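Local coordinates for pathogenicity island protein (Staphylococcus aureus subsp. aureus, PDB 3HL6) that is of unknown function but is encoded on a Staphylococcus aureus pathogenicity island as its ORF9 product and folds into a mixed alpha/beta chain, found here in a two-chain assembly, at residues Glu11-Thr16 / Asp40-Val45; Gln66-Ala71 / Phe183-Asn188; Ile80-Gly85 / Leu162-Asn167; Tyr90-His93 / Gln97-Ile100; Ala105-Glu110 / Ile153-Met158. All blocks are in the same frame, centred on the assembly; numbering follows the deposited sequence.

From the N terminus, interaction 1 closes first, a short loop joining the start of helix 13-30 to the turn leading into strand 44-49. Interaction 2 then opens at an end strand of the mixed sheet, 68-71, and closes only beyond helix 171-184. Interaction 3 is nested inside that loop, bringing helix 77-88 to the end of 152-163 and the turn after it. Within interaction 3 lie, in series, the hairpin of interaction 4 and the helix pair of interaction 5. Helix 152-163 serves both 3 and 5. Arg13 links interactions 1 and 3 by bonding to Ala163, and Tyr90 of interaction 4 packs on Leu162 of interaction 3.

Interaction 1: residues Glu11-Thr16 / Asp40-Val45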
# COMPACT_ATOMS: atom_id res chain seq x y z
N GLU B 11 -7.97 6.22 2.36
CA GLU B 11 -8.21 6.21 3.77
C GLU B 11 -6.95 6.49 4.58
O GLU B 11 -7.03 6.99 5.71
CB GLU B 11 -8.83 4.88 4.14
CG GLU B 11 -8.99 4.68 5.61
CD GLU B 11 -9.79 3.42 5.94
OE1 GLU B 11 -10.38 2.79 5.01
OE2 GLU B 11 -9.84 3.07 7.15
N THR B 12 -5.77 6.17 4.03
CA THR B 12 -4.51 6.50 4.74
C THR B 12 -3.69 7.52 3.98
O THR B 12 -3.64 7.51 2.75
CB THR B 12 -3.60 5.25 5.01
OG1 THR B 12 -3.01 4.79 3.79
CG2 THR B 12 -4.38 4.13 5.67
N ARG B 13 -3.01 8.38 4.72
CA ARG B 13 -2.00 9.25 4.14
C ARG B 13 -0.88 8.45 3.50
O ARG B 13 -0.33 8.87 2.47
CB ARG B 13 -1.40 10.16 5.20
CG ARG B 13 -2.13 11.49 5.44
CD ARG B 13 -1.60 12.07 6.76
NE ARG B 13 -2.40 11.50 7.84
CZ ARG B 13 -1.91 10.99 8.95
NH1 ARG B 13 -2.74 10.48 9.86
NH2 ARG B 13 -0.62 11.00 9.18
N ALA B 14 -0.53 7.30 4.10
CA ALA B 14 0.54 6.45 3.58
C ALA B 14 0.22 6.09 2.15
O ALA B 14 1.07 6.23 1.29
CB ALA B 14 0.77 5.19 4.45
N GLY B 15 -1.03 5.69 1.88
CA GLY B 15 -1.50 5.46 0.51
C GLY B 15 -1.43 6.62 -0.49
O GLY B 15 -1.01 6.42 -1.63
N THR B 16 -1.87 7.82 -0.10
CA THR B 16 -1.84 8.98 -0.97
C THR B 16 -0.37 9.27 -1.23
O THR B 16 0.02 9.60 -2.34
CB THR B 16 -2.49 10.25 -0.31
OG1 THR B 16 -3.87 10.04 -0.00
CG2 THR B 16 -2.36 11.48 -1.20
N ASP B 40 -3.42 17.23 7.42
CA ASP B 40 -2.48 16.26 7.94
C ASP B 40 -2.36 16.50 9.42
O ASP B 40 -1.83 17.53 9.82
CB ASP B 40 -1.12 16.55 7.30
CG ASP B 40 -0.06 15.52 7.64
OD1 ASP B 40 -0.28 14.67 8.53
OD2 ASP B 40 1.01 15.59 6.99
N PRO B 41 -2.79 15.55 10.25
CA PRO B 41 -2.75 15.91 11.65
C PRO B 41 -1.33 16.08 12.17
O PRO B 41 -1.15 16.51 13.29
CB PRO B 41 -3.44 14.73 12.35
CG PRO B 41 -3.28 13.58 11.44
CD PRO B 41 -3.24 14.16 10.04
N PHE B 42 -0.32 15.76 11.36
CA PHE B 42 1.06 15.76 11.82
C PHE B 42 1.77 16.86 11.11
O PHE B 42 2.93 17.15 11.42
CB PHE B 42 1.76 14.43 11.47
CG PHE B 42 1.60 13.35 12.50
CD1 PHE B 42 2.39 13.34 13.63
CD2 PHE B 42 0.68 12.35 12.32
CE1 PHE B 42 2.26 12.34 14.58
CE2 PHE B 42 0.54 11.33 13.27
CZ PHE B 42 1.33 11.33 14.40
N ASP B 43 1.09 17.43 10.12
CA ASP B 43 1.48 18.70 9.55
C ASP B 43 2.86 18.64 8.90
O ASP B 43 3.73 19.46 9.17
CB ASP B 43 1.52 19.71 10.66
CG ASP B 43 1.23 21.10 10.18
OD1 ASP B 43 1.32 21.35 8.95
OD2 ASP B 43 0.90 21.93 11.06
N MET B 44 3.06 17.66 8.04
CA MET B 44 4.39 17.41 7.53
C MET B 44 4.59 18.20 6.27
O MET B 44 3.64 18.44 5.52
CB MET B 44 4.60 15.91 7.26
CG MET B 44 4.69 15.06 8.52
SD MET B 44 4.52 13.31 8.11
CE MET B 44 4.62 12.52 9.71
N VAL B 45 5.83 18.61 6.03
CA VAL B 45 6.24 19.07 4.71
C VAL B 45 6.95 17.93 3.96
O VAL B 45 7.92 17.35 4.46
CB VAL B 45 7.18 20.30 4.87
CG1 VAL B 45 7.78 20.73 3.52
CG2 VAL B 45 6.44 21.44 5.54
O HOH W 1 1.38 12.49 8.17
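Arg13, in the first turn of helix 13-30, and Asp40, which opens a type I turn ending at Asp43, keep their CA atoms 8.0 Å apart, so the arginine side chain has to bridge the two backbones. It runs straight as far as CD and then bends about the CG-CD bond (chi3 -87°), which lays the guanidinium against the turn. Pro41 comes from the opposite direction and sits over one face of that group, off toward its rim, with Pro41 CD 3.6 Å from Arg13 CZ. Phe42 meets it differently: Arg13 NH2 approaches the edge of the ring at Phe42 CD2 (3.7 Å), the two planes 41° apart. The salt bridge is long, 3.7 Å from Arg13 NH2 to Asp40 OD1, and the oxygen stands well out of the guanidinium plane, so charge alone acts there. A water makes the directed link, accepting from Arg13 NH2 at 2.7 Å and donating to Asp40 OD1 at 2.8 Å. The Asp40 carboxylate is held by the turn and the strand that follows: OD1 takes Phe42 N (3.0 Å) in an Asx turn, OD2 takes Met44 N, and Tyr46 OH also bonds OD2. On the helix side, Thr12 is the N-cap, its OG1 accepting from Gly15 N. Arg13 NH2 has a further partner in Ala163 O of helix 152-163, the helix on which Phe42 and Met44 also pack. Ala14 rests on helix 77-88, while Met44, beginning strand 44-49, lies against the neighbouring strand 52-57.

Interaction 2: residues Gln66-Ala71 / Phe183-Asn188; sequences QSFELA and FVQDEN
Gln185 NE2 is shared between two carbonyls: across the contact it donates to Gln66 O at 2.8 Å, and it also bonds Thr181 O, back in helix 171-184. The bond to Gln66 O is somewhat bent (146° at the hydrogen) but arrives in the carbonyl plane, on a lone pair, with the acceptor tilted 21° from the glutamine's own amide plane. A fold in the Gln185 chain (chi2 -54°) swings the amide over to the Gln66 backbone. The other end of that amide is held as well, since Gln185 OE1 accepts from Arg65 N; Gln185 OE1 also lies 3.2 Å from Gln66 CB. With both ends bonded to backbone groups, the amide can hardly rotate. Phe68 reaches toward it from the opposite direction, Phe68 CZ coming to 4.1 Å from Gln185 NE2, with ring and amide almost perpendicular. Val184 adds apolar contact, its CG1 lying 4.3 Å from Gln66 CG. The contact joins the approach to strand 68-71, an edge strand of its sheet within this chain, to the segment leaving helix 171-184. Helix 152-163 lies alongside: Phe68 stacks on Tyr160 and touches Ile156, and Val184 rests on Val152.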
# COMPACT_ATOMS: atom_id res chain seq x y z
N GLN B 66 17.29 19.53 8.34
CA GLN B 66 17.32 18.08 8.40
C GLN B 66 15.91 17.52 8.20
O GLN B 66 15.02 17.75 9.02
CB GLN B 66 17.91 17.65 9.74
CG GLN B 66 17.95 16.16 9.96
CD GLN B 66 19.02 15.47 9.14
OE1 GLN B 66 18.85 15.25 7.94
NE2 GLN B 66 20.12 15.11 9.79
N SER B 67 15.68 16.83 7.10
CA SER B 67 14.45 16.05 6.91
C SER B 67 14.68 14.54 7.08
O SER B 67 15.79 14.11 7.35
CB SER B 67 13.85 16.35 5.55
OG SER B 67 12.61 16.97 5.71
N PHE B 68 13.63 13.74 6.91
CA PHE B 68 13.70 12.31 7.17
C PHE B 68 13.12 11.52 6.02
O PHE B 68 12.03 11.79 5.56
CB PHE B 68 13.01 11.97 8.49
CG PHE B 68 13.44 12.85 9.60
CD1 PHE B 68 14.55 12.51 10.37
CD2 PHE B 68 12.79 14.09 9.83
CE1 PHE B 68 14.98 13.36 11.37
CE2 PHE B 68 13.20 14.94 10.82
CZ PHE B 68 14.29 14.59 11.60
N GLU B 69 13.89 10.54 5.56
CA GLU B 69 13.52 9.72 4.44
C GLU B 69 12.29 8.85 4.73
O GLU B 69 12.30 8.05 5.65
CB GLU B 69 14.69 8.80 4.07
CG GLU B 69 14.34 7.75 3.04
CD GLU B 69 15.55 7.16 2.37
OE1 GLU B 69 15.47 5.98 1.91
OE2 GLU B 69 16.58 7.88 2.30
N LEU B 70 11.27 8.98 3.89
CA LEU B 70 10.09 8.12 3.98
C LEU B 70 10.19 6.92 3.07
O LEU B 70 9.62 5.87 3.37
CB LEU B 70 8.84 8.86 3.56
CG LEU B 70 8.18 9.79 4.58
CD1 LEU B 70 6.76 10.08 4.08
CD2 LEU B 70 8.17 9.20 5.98
N ALA B 71 10.89 7.09 1.95
CA ALA B 71 10.87 6.11 0.87
C ALA B 71 12.04 6.26 -0.09
O ALA B 71 12.46 7.38 -0.42
CB ALA B 71 9.55 6.17 0.13
N PHE B 183 14.64 18.75 18.29
CA PHE B 183 15.90 18.51 18.97
C PHE B 183 17.04 18.22 18.01
O PHE B 183 18.18 18.58 18.27
CB PHE B 183 15.71 17.34 19.91
CG PHE B 183 16.96 16.93 20.64
CD1 PHE B 183 17.59 15.72 20.33
CD2 PHE B 183 17.47 17.71 21.66
CE1 PHE B 183 18.72 15.32 21.02
CE2 PHE B 183 18.61 17.31 22.35
CZ PHE B 183 19.24 16.11 22.03
N VAL B 184 16.74 17.56 16.91
CA VAL B 184 17.79 17.14 16.00
C VAL B 184 18.21 18.19 14.96
O VAL B 184 19.33 18.12 14.44
CB VAL B 184 17.44 15.80 15.35
CG1 VAL B 184 18.35 15.54 14.18
CG2 VAL B 184 17.57 14.69 16.38
N GLN B 185 17.34 19.14 14.64
CA GLN B 185 17.76 20.35 13.94
C GLN B 185 18.75 21.08 14.83
O GLN B 185 18.35 21.69 15.83
CB GLN B 185 16.57 21.26 13.64
CG GLN B 185 15.34 20.56 13.06
CD GLN B 185 15.67 19.76 11.82
OE1 GLN B 185 16.45 20.20 10.98
NE2 GLN B 185 15.09 18.56 11.71
N ASP B 186 20.03 21.02 14.52
CA ASP B 186 21.01 21.17 15.61
C ASP B 186 21.08 22.55 16.24
O ASP B 186 21.13 23.58 15.54
CB ASP B 186 22.40 20.72 15.19
CG ASP B 186 22.85 19.48 15.92
OD1 ASP B 186 22.21 19.14 16.96
OD2 ASP B 186 23.83 18.85 15.45
N GLU B 187 21.08 22.56 17.57
CA GLU B 187 21.62 23.67 18.33
C GLU B 187 23.09 23.41 18.67
O GLU B 187 23.63 24.03 19.61
CB GLU B 187 20.83 23.85 19.63
CG GLU B 187 19.33 23.96 19.44
CD GLU B 187 18.61 24.27 20.75
OE1 GLU B 187 19.29 24.67 21.73
OE2 GLU B 187 17.36 24.12 20.80
N ASN B 188 23.73 22.50 17.90
CA ASN B 188 24.80 21.68 18.49
C ASN B 188 24.34 21.24 19.88
O ASN B 188 25.04 21.44 20.87
CB ASN B 188 26.12 22.47 18.58
CG ASN B 188 26.45 23.19 17.27
OD1 ASN B 188 27.54 23.74 17.11
ND2 ASN B 188 25.51 23.19 16.34

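Interaction 3: residues Ile80-Gly85 / Leu162-Asn167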
# COMPACT_ATOMS: atom_id res chain seq x y z
N ILE B 80 4.15 1.03 2.73
CA ILE B 80 3.18 -0.05 2.49
C ILE B 80 2.78 -0.68 3.82
O ILE B 80 1.62 -1.05 4.02
CB ILE B 80 3.75 -1.08 1.50
CG1 ILE B 80 4.31 -0.34 0.29
CG2 ILE B 80 2.70 -2.08 1.04
CD1 ILE B 80 4.55 -1.19 -0.86
N ARG B 81 3.73 -0.71 4.74
CA ARG B 81 3.52 -1.39 5.99
C ARG B 81 2.68 -0.58 6.92
O ARG B 81 1.94 -1.14 7.70
CB ARG B 81 4.85 -1.69 6.64
CG ARG B 81 5.36 -3.08 6.29
CD ARG B 81 6.68 -3.29 7.00
NE ARG B 81 7.45 -4.41 6.45
CZ ARG B 81 8.79 -4.48 6.47
NH1 ARG B 81 9.50 -3.47 6.99
NH2 ARG B 81 9.42 -5.54 5.95
N SER B 82 2.77 0.76 6.84
CA SER B 82 1.82 1.63 7.53
C SER B 82 0.42 1.50 6.97
O SER B 82 -0.56 1.84 7.64
CB SER B 82 2.27 3.07 7.47
OG SER B 82 3.46 3.26 8.24
N ILE B 83 0.31 1.02 5.74
CA ILE B 83 -1.03 0.89 5.18
C ILE B 83 -1.72 -0.33 5.78
O ILE B 83 -2.80 -0.24 6.37
CB ILE B 83 -1.04 0.79 3.63
CG1 ILE B 83 -0.48 2.06 2.98
CG2 ILE B 83 -2.45 0.56 3.13
CD1 ILE B 83 -0.85 2.16 1.55
N GLU B 84 -1.05 -1.47 5.68
CA GLU B 84 -1.47 -2.67 6.39
C GLU B 84 -1.57 -2.43 7.91
O GLU B 84 -2.55 -2.80 8.56
CB GLU B 84 -0.52 -3.83 6.03
CG GLU B 84 -0.41 -4.03 4.49
CD GLU B 84 -0.08 -5.47 4.08
OE1 GLU B 84 0.55 -6.18 4.89
OE2 GLU B 84 -0.47 -5.90 2.96
N GLY B 85 -0.57 -1.79 8.48
CA GLY B 85 -0.54 -1.62 9.91
C GLY B 85 -1.71 -0.80 10.40
O GLY B 85 -2.22 -1.02 11.50
N LEU B 162 5.46 5.23 10.58
CA LEU B 162 4.29 4.98 11.40
C LEU B 162 3.29 6.14 11.34
O LEU B 162 2.09 5.92 11.14
CB LEU B 162 4.72 4.71 12.84
CG LEU B 162 5.57 3.45 12.92
CD1 LEU B 162 6.19 3.23 14.29
CD2 LEU B 162 4.68 2.27 12.53
N ALA B 163 3.78 7.37 11.46
CA ALA B 163 2.87 8.51 11.60
C ALA B 163 1.92 8.63 10.40
O ALA B 163 0.76 9.04 10.56
CB ALA B 163 3.64 9.83 11.81
N THR B 164 2.40 8.24 9.22
CA THR B 164 1.60 8.36 8.02
C THR B 164 0.49 7.32 7.95
O THR B 164 -0.37 7.40 7.06
CB THR B 164 2.44 8.23 6.73
OG1 THR B 164 3.00 6.91 6.62
CG2 THR B 164 3.54 9.30 6.68
N GLY B 165 0.48 6.35 8.86
CA GLY B 165 -0.66 5.42 8.89
C GLY B 165 -1.73 5.67 9.96
O GLY B 165 -2.67 4.90 10.08
N ILE B 166 -1.59 6.73 10.74
CA ILE B 166 -2.39 6.93 11.94
C ILE B 166 -3.38 8.08 11.71
O ILE B 166 -2.97 9.23 11.53
CB ILE B 166 -1.52 7.33 13.16
CG1 ILE B 166 -0.55 6.23 13.53
CG2 ILE B 166 -2.40 7.75 14.37
CD1 ILE B 166 0.28 6.60 14.69
N ASN B 167 -4.67 7.76 11.74
CA ASN B 167 -5.69 8.80 11.63
C ASN B 167 -6.12 9.28 13.01
O ASN B 167 -6.33 8.48 13.92
CB ASN B 167 -6.90 8.34 10.79
CG ASN B 167 -6.54 8.08 9.33
OD1 ASN B 167 -5.55 8.59 8.80
ND2 ASN B 167 -7.35 7.27 8.67
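Ser82 points toward the 162-167 segment and is met there by a hydroxyl, a leucine backbone and a glycine. Its OG stands beside its own backbone N (chi1 -68°), which carries it to 3.7 Å from Leu162 N, a neighbour and not a bonded partner. The hydroxyl bonds Gln161 O, one residue earlier. Thr164 OG1 bonds that same carbonyl, so two hydroxyls, one from each segment, gather on a single oxygen. Seated between the backbone N and the carbonyl carbon (chi1 65°), Thr164 OG1 comes alongside the serine and lies 4.0 Å from Ser82 CB. Gly165 makes the other half of the approach. Its CA is 3.8 Å from Ser82 O and 4.7 Å from Ser82 CA, and lacking a side chain it lets the two backbones come into direct contact. Gly165 N bonds Leu162 O (2.8 Å); the overlapping type I turn from Ala163 to Ile166 has Ile166 N bonded to Ala163 O. Leu162 starts out away from Ser82, although its end curls back nearer, and it goes on to pack against Tyr90 and Ile100. On helix 77-88, Glu84 bonds Thr12 OG1 and Glu11 N of the second subunit, so this helix also serves the subunit interface. The arrangement is a close approach of a helix to a neighbouring helix end through small residues, here serine, threonine and glycine.

Interaction 4: residues Tyr90-His93 / Gln97-Ile100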
# COMPACT_ATOMS: atom_id res chain seq x y z
N TYR B 90 0.33 -4.53 14.38
CA TYR B 90 1.67 -5.09 14.21
C TYR B 90 1.86 -6.20 15.21
O TYR B 90 1.62 -6.02 16.41
CB TYR B 90 2.74 -4.03 14.47
CG TYR B 90 2.76 -2.90 13.47
CD1 TYR B 90 3.65 -2.88 12.41
CD2 TYR B 90 1.89 -1.83 13.60
CE1 TYR B 90 3.67 -1.85 11.52
CE2 TYR B 90 1.89 -0.79 12.70
CZ TYR B 90 2.77 -0.80 11.67
OH TYR B 90 2.77 0.25 10.79
N GLU B 91 2.30 -7.36 14.73
CA GLU B 91 2.68 -8.40 15.67
C GLU B 91 4.17 -8.42 15.88
O GLU B 91 4.93 -8.66 14.94
CB GLU B 91 2.18 -9.78 15.26
CG GLU B 91 2.30 -10.75 16.44
CD GLU B 91 1.65 -12.11 16.21
OE1 GLU B 91 0.88 -12.27 15.22
OE2 GLU B 91 1.92 -13.01 17.05
N LEU B 92 4.60 -8.16 17.11
CA LEU B 92 6.01 -8.35 17.48
C LEU B 92 6.39 -9.84 17.61
O LEU B 92 5.56 -10.70 17.97
CB LEU B 92 6.31 -7.62 18.79
CG LEU B 92 6.09 -6.11 18.76
CD1 LEU B 92 6.11 -5.55 20.20
CD2 LEU B 92 7.14 -5.42 17.88
N HIS B 93 7.65 -10.15 17.32
CA HIS B 93 8.05 -11.53 17.04
C HIS B 93 7.92 -12.43 18.28
O HIS B 93 7.32 -13.51 18.21
CB HIS B 93 9.47 -11.56 16.46
CG HIS B 93 9.52 -11.51 14.96
ND1 HIS B 93 8.94 -12.49 14.17
CD2 HIS B 93 10.08 -10.61 14.11
CE1 HIS B 93 9.14 -12.18 12.89
NE2 HIS B 93 9.83 -11.05 12.83
N GLN B 97 0.52 -8.06 20.08
CA GLN B 97 -0.06 -7.27 18.99
C GLN B 97 -0.29 -5.81 19.34
O GLN B 97 -0.93 -5.49 20.35
CB GLN B 97 -1.36 -7.89 18.48
CG GLN B 97 -1.74 -7.29 17.12
CD GLN B 97 -3.13 -7.67 16.67
OE1 GLN B 97 -3.95 -8.12 17.48
NE2 GLN B 97 -3.40 -7.51 15.36
N LEU B 98 0.23 -4.92 18.50
CA LEU B 98 0.16 -3.48 18.72
C LEU B 98 -0.54 -2.78 17.55
O LEU B 98 -0.15 -2.97 16.39
CB LEU B 98 1.56 -2.92 18.83
CG LEU B 98 2.28 -3.01 20.17
CD1 LEU B 98 3.55 -2.13 20.12
CD2 LEU B 98 1.32 -2.60 21.30
N SER B 99 -1.54 -1.98 17.87
CA SER B 99 -2.07 -1.03 16.93
C SER B 99 -0.97 -0.05 16.50
O SER B 99 0.07 0.07 17.17
CB SER B 99 -3.23 -0.24 17.55
OG SER B 99 -2.76 0.73 18.45
N ILE B 100 -1.22 0.67 15.41
CA ILE B 100 -0.18 1.49 14.85
C ILE B 100 0.18 2.63 15.82
O ILE B 100 1.35 3.02 15.90
CB ILE B 100 -0.53 2.02 13.43
CG1 ILE B 100 0.68 2.80 12.85
CG2 ILE B 100 -1.84 2.84 13.44
CD1 ILE B 100 0.79 2.77 11.31
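The Tyr90 side chain runs along the later part of 97-100, from Leu98 to Ile100. Tyr90 CB is 3.6 Å from Leu98 O. Farther out, Tyr90 CD2 passes the same oxygen, which lies at the ring edge and in its plane. Tyr90 CE2 then reaches Ile100 CB at 3.8 Å, again at the edge, and the tip, Tyr90 OH, comes 3.2 Å from Ile100 CD1. Ile100 presents this branch because CG1 is anti to its backbone N (chi1 -176°). On the backbone, Tyr90 and Leu98 form an antiparallel hydrogen-bonded pair. Leu98 N gives Tyr90 O a nearly straight bond of 2.7 Å (170°), whereas the return bond from Tyr90 N to Leu98 O is weak and bent. Gln97 CA adds a CA-H...O contact to Tyr90 O at 3.3 Å. Leu92 CD1 and Leu98 CD1 touch at 4.3 Å; Leu98 is on the same face as Tyr90. The ring continues inward to Leu162 and Ser82, and Met103 lies against both Tyr90 and Leu98. The chemistry is divided: one nearly straight backbone bond and one weak one join the strands of this small beta hairpin, and apolar contact along the tyrosine edge ties it to the helix starting at Ile100.

Interaction 5: residues Ala105-Glu110 / Ile153-Met158; sequences ASQLFE and IANIEM
Gln107 and Asn155 turn their amides end-on, carbonyl oxygen toward carbonyl oxygen, the planes only 15° apart and so nearly coplanar: Gln107 OE1 lies 4.2 Å from Asn155 OD1. Two carbonyl oxygens that face each other cannot hydrogen-bond, so this is a loose polar meeting. Met158 takes a different place against the glutamine. Its SD stands well off the amide plane, 3.9 Å from Gln107 CG and 4.2 Å from Gln107 CD, and the two side chains cross at about a right angle. Shape explains the meeting: Met158 leaves with CG anti to its backbone N (chi1 -164°) and bends twice beyond it, while Gln107 folds at chi2 (-58°). Asn155 ND2 points away from the glutamine and makes a weak bond to Asp151 O in its own helix. The backbones stay apart, Gln107 CA and Asn155 CA being 7.7 Å from each other, so these two segments touch by a few side-chain atoms. Near the end of helix 100-109, Ser106 OG donates to Glu110 OE1 at 3.1 Å, reaching the anti side of the carboxylate. Helix 171-184 lies against both partners, since Leu108 and Ile156 both pack on its Val180. Beyond them, Phe109 rests on Leu204 of helix 191-208, and on the other flank Ile156 and Glu157 touch Phe68 of strand 68-71, placing helix 152-163 between the sheet and the other helices.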
# COMPACT_ATOMS: atom_id res chain seq x y z
N ALA B 105 4.00 4.87 19.78
CA ALA B 105 4.23 5.25 21.17
C ALA B 105 5.37 4.44 21.79
O ALA B 105 6.21 4.97 22.54
CB ALA B 105 2.95 5.06 21.98
N SER B 106 5.38 3.15 21.48
CA SER B 106 6.49 2.27 21.84
C SER B 106 7.81 2.80 21.35
O SER B 106 8.70 3.05 22.14
CB SER B 106 6.27 0.90 21.25
OG SER B 106 6.85 -0.05 22.09
N GLN B 107 7.92 2.99 20.04
CA GLN B 107 9.18 3.46 19.46
C GLN B 107 9.63 4.80 20.01
O GLN B 107 10.81 5.09 20.06
CB GLN B 107 9.09 3.56 17.95
CG GLN B 107 8.90 2.23 17.29
CD GLN B 107 10.02 1.28 17.61
OE1 GLN B 107 11.19 1.66 17.67
NE2 GLN B 107 9.67 0.02 17.81
N LEU B 108 8.66 5.63 20.38
CA LEU B 108 8.94 6.98 20.83
C LEU B 108 9.26 7.00 22.33
O LEU B 108 10.17 7.71 22.76
CB LEU B 108 7.72 7.83 20.51
CG LEU B 108 7.64 9.35 20.61
CD1 LEU B 108 8.92 10.03 20.19
CD2 LEU B 108 6.50 9.80 19.73
N PHE B 109 8.54 6.21 23.11
CA PHE B 109 8.60 6.35 24.56
C PHE B 109 9.19 5.16 25.31
O PHE B 109 9.58 5.29 26.46
CB PHE B 109 7.19 6.54 25.11
CG PHE B 109 6.54 7.79 24.65
CD1 PHE B 109 7.23 8.99 24.64
CD2 PHE B 109 5.22 7.77 24.22
CE1 PHE B 109 6.60 10.16 24.24
CE2 PHE B 109 4.59 8.93 23.81
CZ PHE B 109 5.28 10.12 23.81
N GLU B 110 9.23 3.99 24.68
CA GLU B 110 9.80 2.82 25.32
C GLU B 110 11.04 2.27 24.63
O GLU B 110 11.29 1.07 24.66
CB GLU B 110 8.75 1.72 25.37
CG GLU B 110 7.58 2.03 26.25
CD GLU B 110 6.54 0.95 26.21
OE1 GLU B 110 6.55 0.17 25.21
OE2 GLU B 110 5.72 0.88 27.17
N ILE B 153 18.57 9.12 13.61
CA ILE B 153 17.90 9.45 12.36
C ILE B 153 17.05 8.28 11.90
O ILE B 153 15.91 8.48 11.48
CB ILE B 153 18.88 9.83 11.24
CG1 ILE B 153 19.86 10.91 11.69
CG2 ILE B 153 18.14 10.30 10.02
CD1 ILE B 153 19.34 12.31 11.53
N ALA B 154 17.60 7.07 11.97
CA ALA B 154 16.90 5.86 11.54
C ALA B 154 15.63 5.70 12.35
O ALA B 154 14.58 5.41 11.82
CB ALA B 154 17.78 4.63 11.73
N ASN B 155 15.75 5.87 13.65
CA ASN B 155 14.62 5.83 14.55
C ASN B 155 13.52 6.84 14.20
O ASN B 155 12.35 6.50 14.09
CB ASN B 155 15.14 6.08 15.95
CG ASN B 155 15.48 4.81 16.64
OD1 ASN B 155 14.59 3.97 16.82
ND2 ASN B 155 16.76 4.62 17.03
N ILE B 156 13.91 8.10 14.03
CA ILE B 156 12.97 9.14 13.66
C ILE B 156 12.29 8.83 12.32
O ILE B 156 11.07 9.03 12.16
CB ILE B 156 13.63 10.52 13.68
CG1 ILE B 156 13.97 10.86 15.13
CG2 ILE B 156 12.68 11.55 13.15
CD1 ILE B 156 14.96 11.98 15.31
N GLU B 157 13.07 8.27 11.39
CA GLU B 157 12.54 8.02 10.05
C GLU B 157 11.42 7.04 10.17
O GLU B 157 10.35 7.18 9.57
CB GLU B 157 13.63 7.52 9.10
CG GLU B 157 14.58 8.61 8.67
CD GLU B 157 15.69 8.11 7.75
OE1 GLU B 157 15.93 6.89 7.71
OE2 GLU B 157 16.32 8.95 7.07
N MET B 158 11.65 6.07 11.02
CA MET B 158 10.67 5.04 11.25
C MET B 158 9.42 5.54 12.02
O MET B 158 8.30 5.19 11.68
CB MET B 158 11.35 3.86 11.93
CG MET B 158 10.53 2.64 11.87
SD MET B 158 10.14 2.22 13.54
CE MET B 158 10.64 0.46 13.53